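Local coordinates for TIR-NB-LRR type resistance protein RPV1 (Vitis rotundifolia, PDB 5KU7) that is a plant intracellular immune receptor of the TIR-NB-LRR class, represented here by its TIR domain, a module that probably signals through self-association, at residues M86-Q89 with K90-H94; Q168-C171 with K172-V176; P98-H102 with V103-H107; R152-S155 with N156-K159; L79-L82 with V83-E87. All coordinates share one frame; numbering follows the deposited sequence.

Contact 1: M86-Q89 with K90-H94; sequences MECQ and KDLGH
The carbonyl oxygen of Cys88 is gripped by two amides of the chain that turns back beneath it. Leu92 N lies 2.9 Å from Cys88 O in a weak, strongly bent bond, and His94 N reaches Cys88 O at 3.3 Å from above the carbonyl plane. One residue earlier the helical pattern still holds: Asp91 N meets Glu87 O at 2.9 Å and is nearly straight (169°). Met86 O takes Lys90 N, with Lys90 NZ adding a weak bond at 3.2 Å to Met86 O because the bend at chi4 (66°) folds the ammonium back over its own helix. This is the C-terminal end of helix 76-91, where the beta-alpha-beta crossover of the TIR fold swings towards strand 95-101; Gly93 lies in the turn that leads to His94. Cys88, small and apolar, fits the inside of that turn: its CB touches His94 CB at 3.6 Å, and its SG stands above the imidazole face at a distance, 5.3 Å from the ring centroid. The His94 ring is fixed from the sheet side by Ser64, which bonds NE2. Leu92 CD2 lies 4.1 Å from Cys88 CB, flanking the same residue. Gln89 CG lies 3.0 Å from His94 O. Glu87 turns its carboxylate outward to a salt bridge with Arg132.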
loop_
_atom_site.group_PDB
_atom_site.type_symbol
_atom_site.label_atom_id
_atom_site.label_comp_id
_atom_site.label_asym_id
_atom_site.label_seq_id
_atom_site.Cartn_x
_atom_site.Cartn_y
_atom_site.Cartn_z
ATOM N N MET A 86 -15.513 8.697 19.631
ATOM C CA MET A 86 -16.575 7.932 20.248
ATOM C C MET A 86 -17.588 8.822 20.975
ATOM O O MET A 86 -18.774 8.485 21.046
ATOM C CB MET A 86 -15.969 6.901 21.188
ATOM C CG MET A 86 -15.084 5.892 20.459
ATOM S SD MET A 86 -15.897 5.142 19.019
ATOM C CE MET A 86 -17.286 4.338 19.804
ATOM N N GLU A 87 -17.117 9.950 21.512
ATOM C CA GLU A 87 -17.992 10.949 22.138
ATOM C C GLU A 87 -18.944 11.572 21.118
ATOM O O GLU A 87 -20.119 11.788 21.404
ATOM C CB GLU A 87 -17.154 12.034 22.818
ATOM C CG GLU A 87 -16.402 11.542 24.048
ATOM C CD GLU A 87 -15.610 12.630 24.737
ATOM O OE1 GLU A 87 -15.527 13.752 24.193
ATOM O OE2 GLU A 87 -15.075 12.360 25.832
ATOM N N CYS A 88 -18.428 11.882 19.932
ATOM C CA CYS A 88 -19.252 12.441 18.859
ATOM C C CYS A 88 -20.237 11.396 18.388
ATOM O O CYS A 88 -21.252 11.707 17.770
ATOM C CB CYS A 88 -18.401 12.887 17.673
ATOM S SG CYS A 88 -17.283 14.216 18.046
ATOM N N GLN A 89 -19.907 10.148 18.678
ATOM C CA GLN A 89 -20.715 9.017 18.271
ATOM C C GLN A 89 -21.955 8.911 19.149
ATOM O O GLN A 89 -23.052 8.685 18.652
ATOM C CB GLN A 89 -19.869 7.751 18.339
ATOM C CG GLN A 89 -20.231 6.704 17.340
ATOM C CD GLN A 89 -20.898 5.524 17.962
ATOM O OE1 GLN A 89 -21.337 5.582 19.104
ATOM N NE2 GLN A 89 -20.934 4.417 17.232
ATOM N N LYS A 90 -21.770 9.070 20.459
ATOM C CA LYS A 90 -22.879 9.104 21.411
ATOM C C LYS A 90 -23.703 10.384 21.259
ATOM O O LYS A 90 -24.890 10.336 20.978
ATOM C CB LYS A 90 -22.355 9.009 22.846
ATOM C CG LYS A 90 -21.339 7.904 23.086
ATOM C CD LYS A 90 -20.965 7.803 24.565
ATOM C CE LYS A 90 -19.673 7.012 24.758
ATOM N NZ LYS A 90 -18.505 7.727 24.171
ATOM N N ASP A 91 -23.036 11.529 21.396
ATOM C CA ASP A 91 -23.694 12.835 21.511
ATOM C C ASP A 91 -24.114 13.428 20.160
ATOM O O ASP A 91 -25.198 13.996 20.039
ATOM C CB ASP A 91 -22.770 13.825 22.233
ATOM C CG ASP A 91 -22.574 13.485 23.701
ATOM O OD1 ASP A 91 -23.212 12.524 24.183
ATOM O OD2 ASP A 91 -21.786 14.186 24.376
ATOM N N LEU A 92 -23.254 13.314 19.154
ATOM C CA LEU A 92 -23.619 13.709 17.797
ATOM C C LEU A 92 -24.100 12.466 17.062
ATOM O O LEU A 92 -24.258 11.411 17.673
ATOM C CB LEU A 92 -22.439 14.354 17.068
ATOM C CG LEU A 92 -21.888 15.662 17.638
ATOM C CD1 LEU A 92 -21.469 15.535 19.099
ATOM C CD2 LEU A 92 -20.740 16.162 16.781
ATOM N N GLY A 93 -24.321 12.568 15.759
ATOM C CA GLY A 93 -24.767 11.408 14.997
ATOM C C GLY A 93 -23.619 10.756 14.263
ATOM O O GLY A 93 -23.788 10.206 13.183
ATOM N N HIS A 94 -22.438 10.840 14.863
ATOM C CA HIS A 94 -21.181 10.501 14.208
ATOM C C HIS A 94 -21.045 9.014 13.956
ATOM O O HIS A 94 -21.109 8.225 14.888
ATOM C CB HIS A 94 -20.012 11.002 15.059
ATOM C CG HIS A 94 -18.702 11.073 14.330
ATOM N ND1 HIS A 94 -18.431 12.030 13.374
ATOM C CD2 HIS A 94 -17.574 10.331 14.451
ATOM C CE1 HIS A 94 -17.198 11.861 12.926
ATOM N NE2 HIS A 94 -16.657 10.834 13.560
#

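Contact 2: Q168-C171 with K172-V176; sequences QLKC and KRLDV
Lys170 and Leu174, one turn apart near the end of helix 154-175, touch through their aliphatic parts: Lys170 CG lies 3.9 Å from Leu174 CD1, the two chains crossing obliquely. With chi1 at 177°, Lys170 swings CG opposite its own amide, and this CG methylene touches the leucine methyl. This is the loose, solvent side, and the lysine is a good choice there because its stem is greasy and its end polar. The opposite character belongs to Leu169, which is buried against Phe97 and Ser63 of the parallel TIR sheet, while Lys172 lays its chain along Ala95 and Arg62 and places CG 3.4 Å from Gln168 O. The backbone holds the turns together: Lys172 N bonds Gln168 O at 2.9 Å, Leu174 N bonds Lys170 O at 3.0 Å, and Asp175 N bonds Cys171 O at 3.1 Å. Leu169 O is shared between Arg173 N, at 3.2 Å, and the guanidinium of Arg62. Asp175 OD1 approaches Cys171 O to 3.2 Å, acceptor against acceptor. Carbonyls at a helix C-terminus carry partial negative charge, so the lysines here are probably favoured by it, whereas the carboxylate of Asp175 probably is not; Arg173 lies beside the like-charged Arg62.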
loop_
_atom_site.group_PDB
_atom_site.type_symbol
_atom_site.label_atom_id
_atom_site.label_comp_id
_atom_site.label_asym_id
_atom_site.label_seq_id
_atom_site.Cartn_x
_atom_site.Cartn_y
_atom_site.Cartn_z
ATOM N N GLN A 168 -23.045 3.407 2.790
ATOM C CA GLN A 168 -23.567 3.722 4.118
ATOM C C GLN A 168 -23.703 5.234 4.317
ATOM O O GLN A 168 -24.718 5.694 4.839
ATOM C CB GLN A 168 -22.684 3.128 5.221
ATOM C CG GLN A 168 -22.656 1.609 5.241
ATOM C CD GLN A 168 -21.944 1.043 6.448
ATOM O OE1 GLN A 168 -22.390 1.207 7.584
ATOM N NE2 GLN A 168 -20.844 0.336 6.204
ATOM N N LEU A 169 -22.756 6.013 3.809
ATOM C CA LEU A 169 -22.827 7.461 4.009
ATOM C C LEU A 169 -23.864 8.060 3.090
ATOM O O LEU A 169 -24.492 9.060 3.422
ATOM C CB LEU A 169 -21.480 8.140 3.757
ATOM C CG LEU A 169 -20.379 7.835 4.768
ATOM C CD1 LEU A 169 -19.167 8.627 4.377
ATOM C CD2 LEU A 169 -20.864 8.221 6.187
ATOM N N LYS A 170 -24.114 7.413 1.967
ATOM C CA LYS A 170 -25.069 7.987 1.067
ATOM C C LYS A 170 -26.466 7.648 1.604
ATOM O O LYS A 170 -27.375 8.469 1.526
ATOM C CB LYS A 170 -24.887 7.447 -0.344
ATOM C CG LYS A 170 -25.939 7.995 -1.302
ATOM C CD LYS A 170 -25.588 7.751 -2.753
ATOM C CE LYS A 170 -26.103 8.898 -3.587
ATOM N NZ LYS A 170 -26.764 8.413 -4.823
ATOM N N CYS A 171 -26.613 6.503 2.259
ATOM C CA CYS A 171 -27.927 6.138 2.749
ATOM C C CYS A 171 -28.227 6.976 3.988
ATOM O O CYS A 171 -29.362 7.415 4.176
ATOM C CB CYS A 171 -28.028 4.639 3.071
ATOM S SG CYS A 171 -27.978 3.504 1.631
ATOM N N LYS A 172 -27.220 7.236 4.820
ATOM C CA LYS A 172 -27.456 8.099 5.971
ATOM C C LYS A 172 -27.982 9.453 5.517
ATOM O O LYS A 172 -28.988 9.936 6.031
ATOM C CB LYS A 172 -26.202 8.338 6.813
ATOM C CG LYS A 172 -25.771 7.208 7.703
ATOM C CD LYS A 172 -25.317 7.795 9.043
ATOM C CE LYS A 172 -24.327 8.948 8.890
ATOM N NZ LYS A 172 -24.164 9.707 10.183
ATOM N N ARG A 173 -27.290 10.056 4.551
ATOM C CA ARG A 173 -27.657 11.368 4.030
ATOM C C ARG A 173 -29.051 11.396 3.409
ATOM O O ARG A 173 -29.792 12.367 3.577
ATOM C CB ARG A 173 -26.632 11.848 2.994
ATOM C CG ARG A 173 -27.060 13.141 2.285
ATOM C CD ARG A 173 -25.878 14.034 1.937
ATOM N NE ARG A 173 -25.187 14.534 3.127
ATOM C CZ ARG A 173 -24.079 15.271 3.107
ATOM N NH1 ARG A 173 -23.515 15.605 1.950
ATOM N NH2 ARG A 173 -23.530 15.670 4.245
ATOM N N LEU A 174 -29.420 10.340 2.692
ATOM C CA LEU A 174 -30.710 10.344 2.015
ATOM C C LEU A 174 -31.879 10.144 2.984
ATOM O O LEU A 174 -32.998 10.576 2.707
ATOM C CB LEU A 174 -30.734 9.278 0.920
ATOM C CG LEU A 174 -29.835 9.617 -0.266
ATOM C CD1 LEU A 174 -29.854 8.482 -1.268
ATOM C CD2 LEU A 174 -30.311 10.906 -0.919
ATOM N N ASP A 175 -31.628 9.495 4.116
ATOM C CA ASP A 175 -32.693 9.264 5.081
ATOM C C ASP A 175 -32.996 10.560 5.846
ATOM O O ASP A 175 -34.134 10.801 6.249
ATOM C CB ASP A 175 -32.331 8.106 6.021
ATOM C CG ASP A 175 -32.503 6.736 5.348
ATOM O OD1 ASP A 175 -31.743 5.797 5.668
ATOM O OD2 ASP A 175 -33.404 6.602 4.487
ATOM N N VAL A 176 -31.983 11.407 6.005
ATOM C CA VAL A 176 -32.179 12.744 6.557
ATOM C C VAL A 176 -32.688 13.711 5.490
ATOM O O VAL A 176 -33.886 13.783 5.223
ATOM C CB VAL A 176 -30.877 13.302 7.155
ATOM C CG1 VAL A 176 -31.073 14.747 7.592
ATOM C CG2 VAL A 176 -30.410 12.432 8.309
#

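Contact 3: P98-H102 with V103-H107; sequences PIFYH and VDPSH
Phe100 and Pro105 pack together where strand 95-101 leaves the parallel sheet of the TIR fold and the chain turns into helix 105-110. The apolar contacts come first. Pro105 CB sits over the centre of the Phe100 ring, 3.9 Å from its centroid and only 6° off the normal, a CH-pi contact; Pro105 CG adds a touch at 3.8 Å to Phe100 CG. The aromatic side chain takes this place because chi1 (-55°) turns CG away from its own carbonyl carbon and beneath the proline, while His147 of strand 146-148 packs against both residues. Val103 brings CG2 to 4.1 Å from Phe100 CB, beside the strand end. The turn itself is made by His102, whose backbone adopts a left-handed conformation. Its ring lies against the Tyr101 ring, with His102 ND1 3.7 Å above the tyrosine plane, while the tyrosine hydroxyl reaches out to Glu154. The polar group is the helix start. Asp104 is the N-cap and closes an Asx turn. Proline suits the first helical position, since an amide in the first turn has no helical carbonyl to donate to and the missing N-H costs nothing. Both donors, Ser106 N at 2.7 Å and Ser106 OG at 2.8 Å, converge on Asp104 OD1 from the same face of the carboxylate.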
loop_
_atom_site.group_PDB
_atom_site.type_symbol
_atom_site.label_atom_id
_atom_site.label_comp_id
_atom_site.label_asym_id
_atom_site.label_seq_id
_atom_site.Cartn_x
_atom_site.Cartn_y
_atom_site.Cartn_z
ATOM N N PRO A 98 -14.579 0.919 11.794
ATOM C CA PRO A 98 -13.239 0.478 12.200
ATOM C C PRO A 98 -12.634 -0.543 11.226
ATOM O O PRO A 98 -13.313 -1.468 10.751
ATOM C CB PRO A 98 -13.481 -0.142 13.578
ATOM C CG PRO A 98 -14.918 -0.673 13.506
ATOM C CD PRO A 98 -15.661 0.198 12.500
ATOM N N ILE A 99 -11.366 -0.331 10.925
ATOM C CA ILE A 99 -10.540 -1.235 10.146
ATOM C C ILE A 99 -9.468 -1.796 11.042
ATOM O O ILE A 99 -8.711 -1.043 11.652
ATOM C CB ILE A 99 -9.822 -0.546 8.978
ATOM C CG1 ILE A 99 -10.824 0.037 8.001
ATOM C CG2 ILE A 99 -8.881 -1.547 8.289
ATOM C CD1 ILE A 99 -10.194 0.988 7.036
ATOM N N PHE A 100 -9.401 -3.112 11.120
ATOM C CA PHE A 100 -8.394 -3.754 11.926
ATOM C C PHE A 100 -7.306 -4.202 10.979
ATOM O O PHE A 100 -7.415 -5.244 10.346
ATOM C CB PHE A 100 -9.018 -4.893 12.726
ATOM C CG PHE A 100 -10.212 -4.449 13.565
ATOM C CD1 PHE A 100 -10.023 -3.830 14.802
ATOM C CD2 PHE A 100 -11.520 -4.626 13.105
ATOM C CE1 PHE A 100 -11.114 -3.404 15.574
ATOM C CE2 PHE A 100 -12.616 -4.202 13.863
ATOM C CZ PHE A 100 -12.416 -3.586 15.103
ATOM N N TYR A 101 -6.274 -3.371 10.859
ATOM C CA TYR A 101 -5.244 -3.549 9.850
ATOM C C TYR A 101 -4.110 -4.439 10.330
ATOM O O TYR A 101 -3.185 -3.979 11.010
ATOM C CB TYR A 101 -4.683 -2.190 9.401
ATOM C CG TYR A 101 -3.706 -2.326 8.247
ATOM C CD1 TYR A 101 -4.147 -2.733 6.984
ATOM C CD2 TYR A 101 -2.346 -2.058 8.416
ATOM C CE1 TYR A 101 -3.267 -2.863 5.921
ATOM C CE2 TYR A 101 -1.452 -2.207 7.363
ATOM C CZ TYR A 101 -1.921 -2.601 6.122
ATOM O OH TYR A 101 -1.053 -2.723 5.079
ATOM N N HIS A 102 -4.197 -5.718 9.966
ATOM C CA HIS A 102 -3.201 -6.722 10.326
ATOM C C HIS A 102 -3.045 -6.829 11.833
ATOM O O HIS A 102 -1.967 -7.150 12.333
ATOM C CB HIS A 102 -1.853 -6.415 9.672
ATOM C CG HIS A 102 -1.915 -6.346 8.180
ATOM N ND1 HIS A 102 -0.843 -5.957 7.404
ATOM C CD2 HIS A 102 -2.924 -6.625 7.319
ATOM C CE1 HIS A 102 -1.193 -5.989 6.132
ATOM N NE2 HIS A 102 -2.450 -6.391 6.052
ATOM N N VAL A 103 -4.133 -6.569 12.546
ATOM C CA VAL A 103 -4.167 -6.764 13.996
ATOM C C VAL A 103 -5.454 -7.452 14.359
ATOM O O VAL A 103 -6.465 -7.282 13.677
ATOM C CB VAL A 103 -4.069 -5.441 14.785
ATOM C CG1 VAL A 103 -2.844 -4.646 14.331
ATOM C CG2 VAL A 103 -5.330 -4.642 14.600
ATOM N N ASP A 104 -5.409 -8.250 15.417
ATOM C CA ASP A 104 -6.573 -8.995 15.869
ATOM C C ASP A 104 -7.591 -8.055 16.504
ATOM O O ASP A 104 -7.268 -7.355 17.462
ATOM C CB ASP A 104 -6.140 -10.083 16.851
ATOM C CG ASP A 104 -7.277 -11.018 17.236
ATOM O OD1 ASP A 104 -8.439 -10.561 17.326
ATOM O OD2 ASP A 104 -7.001 -12.219 17.444
ATOM N N PRO A 105 -8.828 -8.036 15.969
ATOM C CA PRO A 105 -9.872 -7.175 16.541
ATOM C C PRO A 105 -10.013 -7.363 18.058
ATOM O O PRO A 105 -10.254 -6.391 18.768
ATOM C CB PRO A 105 -11.142 -7.630 15.808
ATOM C CG PRO A 105 -10.651 -8.159 14.493
ATOM C CD PRO A 105 -9.301 -8.778 14.785
ATOM N N SER A 106 -9.842 -8.585 18.550
ATOM C CA SER A 106 -10.015 -8.834 19.982
ATOM C C SER A 106 -8.845 -8.274 20.805
ATOM O O SER A 106 -9.024 -7.932 21.982
ATOM C CB SER A 106 -10.213 -10.333 20.267
ATOM O OG SER A 106 -9.037 -11.080 20.014
ATOM N N HIS A 107 -7.664 -8.170 20.194
ATOM C CA HIS A 107 -6.528 -7.503 20.845
ATOM C C HIS A 107 -6.875 -6.042 21.120
ATOM O O HIS A 107 -6.552 -5.499 22.178
ATOM C CB HIS A 107 -5.257 -7.566 19.979
ATOM C CG HIS A 107 -4.647 -8.932 19.892
ATOM N ND1 HIS A 107 -3.439 -9.170 19.270
ATOM C CD2 HIS A 107 -5.079 -10.134 20.347
ATOM C CE1 HIS A 107 -3.148 -10.456 19.354
ATOM N NE2 HIS A 107 -4.127 -11.063 20.001
#

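Contact 4: R152-S155 with N156-K159; sequences RYES and NQIK
Tyr153 O receives Gln157 N at 3.2 Å, together with a weaker bond from Asn156 N, and the next two steps, Ile158 N to Glu154 O (2.9 Å) and Lys159 N to Ser155 O (2.8 Å), start helix 154-175. Tyr153 is its N-cap. This beginning of the last TIR helix lies at the dimer contact, where it meets helix 23-33 of the second subunit, an arrangement that resembles interfaces of other plant TIR domains: His26 of the second subunit bonds Glu154 OE2, Asp25 of that subunit bonds Ser155 OG, and Tyr21 of that subunit meets the Tyr153 ring edge-to-face. Ser155, small and polar, suits a place where two subunits close up. Between the segments, Glu154 and Gln157 lie with carboxylate and amide planes only 10° apart. A water lies 2.9 Å from both Glu154 OE1 and Gln157 OE1 and bridges them. Glu154 CG, opposite its own amide N (chi1 -164°), comes 3.6 Å from Gln157 OE1. The other end of the amide donates to Leu149 O, and there Gln157 NE2 rests 3.6 Å from Arg152 CB.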
loop_
_atom_site.group_PDB
_atom_site.type_symbol
_atom_site.label_atom_id
_atom_site.label_comp_id
_atom_site.label_asym_id
_atom_site.label_seq_id
_atom_site.Cartn_x
_atom_site.Cartn_y
_atom_site.Cartn_z
ATOM N N ARG A 152 -3.500 -11.028 1.027
ATOM C CA ARG A 152 -4.741 -10.711 0.328
ATOM C C ARG A 152 -4.455 -9.446 -0.505
ATOM O O ARG A 152 -3.658 -8.595 -0.095
ATOM C CB ARG A 152 -5.891 -10.476 1.320
ATOM C CG ARG A 152 -5.940 -11.442 2.538
ATOM C CD ARG A 152 -6.293 -12.870 2.189
ATOM N NE ARG A 152 -6.362 -13.713 3.384
ATOM C CZ ARG A 152 -6.440 -15.045 3.367
ATOM N NH1 ARG A 152 -6.448 -15.706 2.213
ATOM N NH2 ARG A 152 -6.500 -15.728 4.505
ATOM N N TYR A 153 -5.097 -9.303 -1.660
ATOM C CA TYR A 153 -4.827 -8.152 -2.514
ATOM C C TYR A 153 -5.364 -6.876 -1.878
ATOM O O TYR A 153 -6.566 -6.702 -1.700
ATOM C CB TYR A 153 -5.382 -8.368 -3.926
ATOM C CG TYR A 153 -4.534 -9.344 -4.735
ATOM C CD1 TYR A 153 -3.348 -8.931 -5.329
ATOM C CD2 TYR A 153 -4.887 -10.688 -4.854
ATOM C CE1 TYR A 153 -2.570 -9.801 -6.045
ATOM C CE2 TYR A 153 -4.100 -11.584 -5.582
ATOM C CZ TYR A 153 -2.941 -11.133 -6.166
ATOM O OH TYR A 153 -2.133 -11.993 -6.879
ATOM N N GLU A 154 -4.450 -5.974 -1.541
ATOM C CA GLU A 154 -4.812 -4.831 -0.699
ATOM C C GLU A 154 -5.712 -3.829 -1.414
ATOM O O GLU A 154 -6.575 -3.235 -0.787
ATOM C CB GLU A 154 -3.560 -4.144 -0.165
ATOM C CG GLU A 154 -3.836 -3.191 1.029
ATOM C CD GLU A 154 -2.552 -2.739 1.690
ATOM O OE1 GLU A 154 -2.162 -3.361 2.708
ATOM O OE2 GLU A 154 -1.916 -1.774 1.176
ATOM N N SER A 155 -5.543 -3.639 -2.720
ATOM C CA SER A 155 -6.414 -2.691 -3.416
ATOM C C SER A 155 -7.867 -3.178 -3.422
ATOM O O SER A 155 -8.805 -2.384 -3.434
ATOM C CB SER A 155 -5.934 -2.439 -4.847
ATOM O OG SER A 155 -6.229 -3.543 -5.668
ATOM N N ASN A 156 -8.055 -4.489 -3.392
ATOM C CA ASN A 156 -9.400 -5.039 -3.352
ATOM C C ASN A 156 -10.020 -4.911 -1.992
ATOM O O ASN A 156 -11.212 -4.704 -1.882
ATOM C CB ASN A 156 -9.389 -6.504 -3.771
ATOM C CG ASN A 156 -9.618 -6.658 -5.235
ATOM O OD1 ASN A 156 -8.666 -6.770 -5.999
ATOM N ND2 ASN A 156 -10.883 -6.611 -5.655
ATOM N N GLN A 157 -9.198 -5.096 -0.965
ATOM C CA GLN A 157 -9.592 -4.826 0.403
ATOM C C GLN A 157 -10.075 -3.401 0.511
ATOM O O GLN A 157 -11.115 -3.138 1.086
ATOM C CB GLN A 157 -8.427 -5.053 1.368
ATOM C CG GLN A 157 -8.091 -6.536 1.596
ATOM C CD GLN A 157 -6.828 -6.683 2.417
ATOM O OE1 GLN A 157 -5.867 -5.923 2.238
ATOM N NE2 GLN A 157 -6.832 -7.615 3.356
ATOM N N ILE A 158 -9.318 -2.489 -0.078
ATOM C CA ILE A 158 -9.650 -1.075 -0.034
ATOM C C ILE A 158 -10.899 -0.733 -0.851
ATOM O O ILE A 158 -11.715 0.080 -0.424
ATOM C CB ILE A 158 -8.480 -0.218 -0.545
ATOM C CG1 ILE A 158 -7.350 -0.206 0.484
ATOM C CG2 ILE A 158 -8.964 1.197 -0.863
ATOM C CD1 ILE A 158 -6.319 0.864 0.237
ATOM N N LYS A 159 -11.029 -1.324 -2.034
ATOM C CA LYS A 159 -12.208 -1.084 -2.856
ATOM C C LYS A 159 -13.465 -1.531 -2.116
ATOM O O LYS A 159 -14.502 -0.859 -2.138
ATOM C CB LYS A 159 -12.094 -1.813 -4.201
ATOM C CG LYS A 159 -13.321 -1.662 -5.104
ATOM C CD LYS A 159 -13.183 -2.459 -6.411
ATOM C CE LYS A 159 -13.327 -3.967 -6.178
ATOM N NZ LYS A 159 -13.436 -4.750 -7.453
HETATM O O HOH W 1 -3.387 -5.790 3.758
#

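Contact 5: L79-L82 with V83-E87; sequences LDEL and VKIME
The flat group that Ile85 meets is the peptide carbonyl of Glu81: Ile85 N bonds Glu81 O at 3.0 Å, and Ile85 CG1 lies 3.3 Å from the same oxygen. Two carboxylates on this turn face outward from the helix axis to other partners. The buried Glu81 bonds Ser13 through OE1, and Asp80 joins Lys129 in a salt bridge while its other oxygen takes the indole N-H of Trp133. Val83, beta-branched and compact, sets CG2 3.3 Å from Leu79 O, beside the bond of 3.0 Å from Val83 N to Leu79 O, and packs on Trp133 and Ala136 of helix 130-141. Leu82 reaches the sheet, on Ile66 and Phe68, and Leu137 lies against it too. Its chi1 of -174°, with CG opposite its own N, runs the chain along the helix and brings CD1 to 4.3 Å from Met86 CG, an apolar i to i+4 contact next to the bond from Met86 N to Leu82 O. The helix is the crossover of a beta-alpha-beta unit between strands 61-68 and 95-101. Lys84 leads away to a salt bridge with Glu59 of helix 52-59. Leucine and isoleucine thus meet the sheet and the neighbouring helices, whereas Asp80 and Lys84 have salt-bridge partners, and the hydrogen bond from Ser13 probably eases the cost of burying the Glu81 carboxylate.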
loop_
_atom_site.group_PDB
_atom_site.type_symbol
_atom_site.label_atom_id
_atom_site.label_comp_id
_atom_site.label_asym_id
_atom_site.label_seq_id
_atom_site.Cartn_x
_atom_site.Cartn_y
_atom_site.Cartn_z
ATOM N N LEU A 79 -5.132 7.814 20.892
ATOM C CA LEU A 79 -6.130 7.438 21.896
ATOM C C LEU A 79 -7.056 8.611 22.227
ATOM O O LEU A 79 -8.273 8.438 22.343
ATOM C CB LEU A 79 -5.456 6.899 23.168
ATOM C CG LEU A 79 -4.818 5.527 22.986
ATOM C CD1 LEU A 79 -4.233 4.998 24.271
ATOM C CD2 LEU A 79 -5.831 4.533 22.427
ATOM N N ASP A 80 -6.486 9.800 22.391
ATOM C CA ASP A 80 -7.303 10.978 22.701
ATOM C C ASP A 80 -8.213 11.263 21.514
ATOM O O ASP A 80 -9.360 11.666 21.678
ATOM C CB ASP A 80 -6.429 12.186 23.033
ATOM C CG ASP A 80 -5.845 12.109 24.425
ATOM O OD1 ASP A 80 -6.438 11.415 25.284
ATOM O OD2 ASP A 80 -4.794 12.743 24.670
ATOM N N GLU A 81 -7.676 11.038 20.317
ATOM C CA GLU A 81 -8.437 11.118 19.076
ATOM C C GLU A 81 -9.665 10.226 19.100
ATOM O O GLU A 81 -10.784 10.643 18.776
ATOM C CB GLU A 81 -7.557 10.705 17.902
ATOM C CG GLU A 81 -7.853 11.430 16.636
ATOM C CD GLU A 81 -6.719 11.317 15.658
ATOM O OE1 GLU A 81 -6.573 10.230 15.046
ATOM O OE2 GLU A 81 -5.950 12.304 15.531
ATOM N N LEU A 82 -9.421 8.978 19.472
ATOM C CA LEU A 82 -10.443 7.954 19.494
ATOM C C LEU A 82 -11.535 8.254 20.497
ATOM O O LEU A 82 -12.704 7.970 20.239
ATOM C CB LEU A 82 -9.821 6.590 19.812
ATOM C CG LEU A 82 -10.791 5.413 19.724
ATOM C CD1 LEU A 82 -11.427 5.328 18.340
ATOM C CD2 LEU A 82 -10.085 4.122 20.093
ATOM N N VAL A 83 -11.157 8.808 21.646
ATOM C CA VAL A 83 -12.145 9.181 22.672
ATOM C C VAL A 83 -13.090 10.242 22.129
ATOM O O VAL A 83 -14.301 10.140 22.285
ATOM C CB VAL A 83 -11.482 9.700 23.954
ATOM C CG1 VAL A 83 -12.539 10.252 24.910
ATOM C CG2 VAL A 83 -10.682 8.592 24.626
ATOM N N LYS A 84 -12.527 11.260 21.484
ATOM C CA LYS A 84 -13.327 12.306 20.855
ATOM C C LYS A 84 -14.286 11.719 19.826
ATOM O O LYS A 84 -15.453 12.091 19.771
ATOM C CB LYS A 84 -12.430 13.343 20.169
ATOM C CG LYS A 84 -13.224 14.459 19.509
ATOM C CD LYS A 84 -13.997 15.283 20.599
ATOM C CE LYS A 84 -14.820 16.405 19.974
ATOM N NZ LYS A 84 -15.453 17.311 21.002
ATOM N N ILE A 85 -13.774 10.806 19.011
ATOM C CA ILE A 85 -14.555 10.155 17.968
ATOM C C ILE A 85 -15.749 9.420 18.549
ATOM O O ILE A 85 -16.862 9.510 18.042
ATOM C CB ILE A 85 -13.676 9.163 17.172
ATOM C CG1 ILE A 85 -12.726 9.940 16.259
ATOM C CG2 ILE A 85 -14.529 8.209 16.359
ATOM C CD1 ILE A 85 -11.533 9.133 15.752
ATOM N N MET A 86 -15.513 8.697 19.631
ATOM C CA MET A 86 -16.575 7.932 20.248
ATOM C C MET A 86 -17.588 8.822 20.975
ATOM O O MET A 86 -18.774 8.485 21.046
ATOM C CB MET A 86 -15.969 6.901 21.188
ATOM C CG MET A 86 -15.084 5.892 20.459
ATOM S SD MET A 86 -15.897 5.142 19.019
ATOM C CE MET A 86 -17.286 4.338 19.804
ATOM N N GLU A 87 -17.117 9.950 21.512
ATOM C CA GLU A 87 -17.992 10.949 22.138
ATOM C C GLU A 87 -18.944 11.572 21.118
ATOM O O GLU A 87 -20.119 11.788 21.404
ATOM C CB GLU A 87 -17.154 12.034 22.818
ATOM C CG GLU A 87 -16.402 11.542 24.048
ATOM C CD GLU A 87 -15.610 12.630 24.737
ATOM O OE1 GLU A 87 -15.527 13.752 24.193
ATOM O OE2 GLU A 87 -15.075 12.360 25.832
#

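Contacts 5 and 1 are successive parts of helix 76-91, sharing Met86 and Glu87 with centres 10 Å apart; His94 CD2 packs 3.8 Å from Ile85 O. Contact 3 begins after contact 1, at the far end of strand 95-101, with centres 22 Å apart. Contacts 4 and 2 open and close one long helix, their centres 25 Å apart. Two touches tie these elements. Lys172 NZ comes 3.1 Å from Gly93 O between contacts 2 and 1. A probable hydrogen bond of 2.7 Å joins Tyr101 OH to Glu154 OE1 between contacts 3 and 4. Malonic acid lies by Arg15, Gly16, Glu17 and Arg20; contact 4 packs through Tyr153 on Arg20 of the second subunit.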